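5'-Methylthioadenosine Nucleosidase (Arabidopsis thaliana, PDB 2H8G) is a nucleosidase of the phosphorylase superfamily that forms a two-chain assembly and holds adenine in a pocket of its fold. Local coordinates at residues D179-S184 with P232-F237. Residues are numbered along the deposited sequence; the frame is centred on the assembly and turned at random.
Sequences DSLDMS and PTAEEF. With ADE (adenine), chain C.
The forked end of L181 meets the first turn of helix 233-259 and the bound adenine at once, one methyl for each. CD1 stands over the face of the purine, 3.6 Å from C4 of adenine, while CD2 lies 4.1 Å from CD2 of F237 and 4.4 Å from CB of A234. The leucine suits this corner because its two branches can follow a flat base and a curved helix surface together. Its CG is anti to the backbone N (chi1 175°), which sends it out toward the helix before the fork divides. F237 borders the imidazole end of adenine: its ring is inclined to the purine by about 60°, and CD1 of F237 comes within 3.6 Å of C8 of adenine. Being broad and apolar, the phenyl borders the five-membered ring without demanding a polar partner.

This is a pocket of the phosphorylase superfamily fold, an alpha/beta architecture round a mixed sheet; here the loop between strand 171-177 and helix 185-193 faces the start of helix 233-259. T233, being beta-branched, can offer a methyl to the lining while its hydroxyl occupies the other branch, beside the backbone N: CG2 sits 3.7 Å from the carbonyl O of L181 and 3.6 Å from N6 of adenine. Small A234 leaves room for the leucine against the helix.

K199 and D225 hydrogen-bond to adenine; K199 NZ also donates a hydrogen bond to the carbonyl O of D182. The second subunit reaches this loop too, with R142 of that chain forming a salt bridge to D182 and I145 of that chain packing on L181.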
loop_
_atom_site.group_PDB
_atom_site.type_symbol
_atom_site.label_atom_id
_atom_site.label_comp_id
_atom_site.label_asym_id
_atom_site.label_seq_id
_atom_site.Cartn_x
_atom_site.Cartn_y
_atom_site.Cartn_z
ATOM N N ASP A 179 8.397 -4.719 0.278
ATOM C CA ASP A 179 8.762 -3.499 -0.429
ATOM C C ASP A 179 10.244 -3.244 -0.634
ATOM O O ASP A 179 10.627 -2.155 -1.065
ATOM C CB ASP A 179 8.127 -2.289 0.241
ATOM C CG ASP A 179 6.679 -2.140 -0.130
ATOM O OD1 ASP A 179 5.809 -2.589 0.642
ATOM O OD2 ASP A 179 6.414 -1.589 -1.217
ATOM N N SER A 180 11.077 -4.229 -0.322
ATOM C CA SER A 180 12.511 -4.081 -0.523
ATOM C C SER A 180 12.964 -5.039 -1.615
ATOM O O SER A 180 12.472 -6.162 -1.713
ATOM C CB SER A 180 13.271 -4.359 0.774
ATOM O OG SER A 180 12.978 -3.376 1.752
ATOM N N LEU A 181 13.890 -4.577 -2.449
ATOM C CA LEU A 181 14.418 -5.387 -3.536
ATOM C C LEU A 181 15.494 -6.313 -2.993
ATOM O O LEU A 181 15.696 -7.411 -3.505
ATOM C CB LEU A 181 14.996 -4.482 -4.625
ATOM C CG LEU A 181 15.691 -5.200 -5.783
ATOM C CD1 LEU A 181 14.709 -6.099 -6.508
ATOM C CD2 LEU A 181 16.275 -4.172 -6.737
ATOM N N ASP A 182 16.188 -5.860 -1.957
ATOM C CA ASP A 182 17.219 -6.669 -1.333
ATOM C C ASP A 182 16.510 -7.614 -0.370
ATOM O O ASP A 182 15.278 -7.683 -0.349
ATOM C CB ASP A 182 18.223 -5.777 -0.584
ATOM C CG ASP A 182 17.607 -5.069 0.619
ATOM O OD1 ASP A 182 16.365 -5.014 0.718
ATOM O OD2 ASP A 182 18.371 -4.554 1.467
ATOM N N MET A 183 17.275 -8.359 0.414
ATOM C CA MET A 183 16.670 -9.270 1.370
ATOM C C MET A 183 17.454 -9.209 2.665
ATOM O O MET A 183 18.611 -9.633 2.724
ATOM C CB MET A 183 16.664 -10.697 0.822
ATOM C CG MET A 183 16.023 -11.711 1.762
ATOM S SD MET A 183 15.856 -13.334 1.008
ATOM C CE MET A 183 17.561 -13.890 1.062
ATOM N N SER A 184 16.825 -8.659 3.698
ATOM C CA SER A 184 17.473 -8.546 4.993
ATOM C C SER A 184 17.467 -9.910 5.659
ATOM O O SER A 184 16.780 -10.828 5.216
ATOM C CB SER A 184 16.736 -7.542 5.881
ATOM O OG SER A 184 15.491 -8.059 6.319
ATOM N N PRO A 232 24.930 -10.592 -7.489
ATOM C CA PRO A 232 24.219 -9.575 -6.706
ATOM C C PRO A 232 22.793 -9.484 -7.249
ATOM O O PRO A 232 22.584 -9.589 -8.456
ATOM C CB PRO A 232 25.027 -8.306 -6.972
ATOM C CG PRO A 232 26.418 -8.835 -7.201
ATOM C CD PRO A 232 26.160 -10.035 -8.080
ATOM N N THR A 233 21.819 -9.293 -6.365
ATOM C CA THR A 233 20.421 -9.225 -6.781
ATOM C C THR A 233 20.103 -8.130 -7.794
ATOM O O THR A 233 19.592 -8.415 -8.879
ATOM C CB THR A 233 19.492 -9.058 -5.562
ATOM O OG1 THR A 233 19.535 -10.251 -4.769
ATOM C CG2 THR A 233 18.057 -8.798 -6.008
ATOM N N ALA A 234 20.399 -6.884 -7.444
ATOM C CA ALA A 234 20.121 -5.771 -8.340
ATOM C C ALA A 234 20.815 -5.967 -9.686
ATOM O O ALA A 234 20.214 -5.755 -10.742
ATOM C CB ALA A 234 20.568 -4.460 -7.698
ATOM N N GLU A 235 22.079 -6.380 -9.641
ATOM C CA GLU A 235 22.862 -6.604 -10.848
ATOM C C GLU A 235 22.242 -7.644 -11.772
ATOM O O GLU A 235 22.030 -7.382 -12.958
ATOM C CB GLU A 235 24.286 -7.038 -10.483
ATOM C CG GLU A 235 25.170 -7.329 -11.690
ATOM C CD GLU A 235 26.557 -7.810 -11.300
ATOM O OE1 GLU A 235 27.279 -7.055 -10.615
ATOM O OE2 GLU A 235 26.925 -8.943 -11.678
ATOM N N GLU A 236 21.952 -8.826 -11.236
ATOM C CA GLU A 236 21.367 -9.892 -12.044
ATOM C C GLU A 236 19.953 -9.543 -12.506
ATOM O O GLU A 236 19.562 -9.851 -13.632
ATOM C CB GLU A 236 21.364 -11.217 -11.268
ATOM C CG GLU A 236 20.758 -12.371 -12.057
ATOM C CD GLU A 236 21.051 -13.738 -11.464
ATOM O OE1 GLU A 236 20.820 -13.939 -10.254
ATOM O OE2 GLU A 236 21.506 -14.621 -12.219
ATOM N N PHE A 237 19.188 -8.903 -11.630
ATOM C CA PHE A 237 17.827 -8.498 -11.957
ATOM C C PHE A 237 17.815 -7.620 -13.207
ATOM O O PHE A 237 17.124 -7.918 -14.181
ATOM C CB PHE A 237 17.221 -7.746 -10.762
ATOM C CG PHE A 237 16.053 -6.863 -11.108
ATOM C CD1 PHE A 237 14.993 -7.341 -11.872
ATOM C CD2 PHE A 237 16.000 -5.556 -10.626
ATOM C CE1 PHE A 237 13.892 -6.530 -12.147
ATOM C CE2 PHE A 237 14.908 -4.738 -10.894
ATOM C CZ PHE A 237 13.851 -5.228 -11.657
HETATM N N9 ADE C . 12.058 -8.316 -8.712
HETATM C C8 ADE C . 13.030 -8.972 -9.384
HETATM N N7 ADE C . 13.897 -9.636 -8.582
HETATM C C5 ADE C . 13.436 -9.376 -7.319
HETATM C C6 ADE C . 13.868 -9.762 -5.997
HETATM N N6 ADE C . 14.934 -10.533 -5.819
HETATM N N1 ADE C . 13.122 -9.289 -4.891
HETATM C C2 ADE C . 12.021 -8.491 -5.094
HETATM N N3 ADE C . 11.537 -8.075 -6.326
HETATM C C4 ADE C . 12.293 -8.559 -7.380
#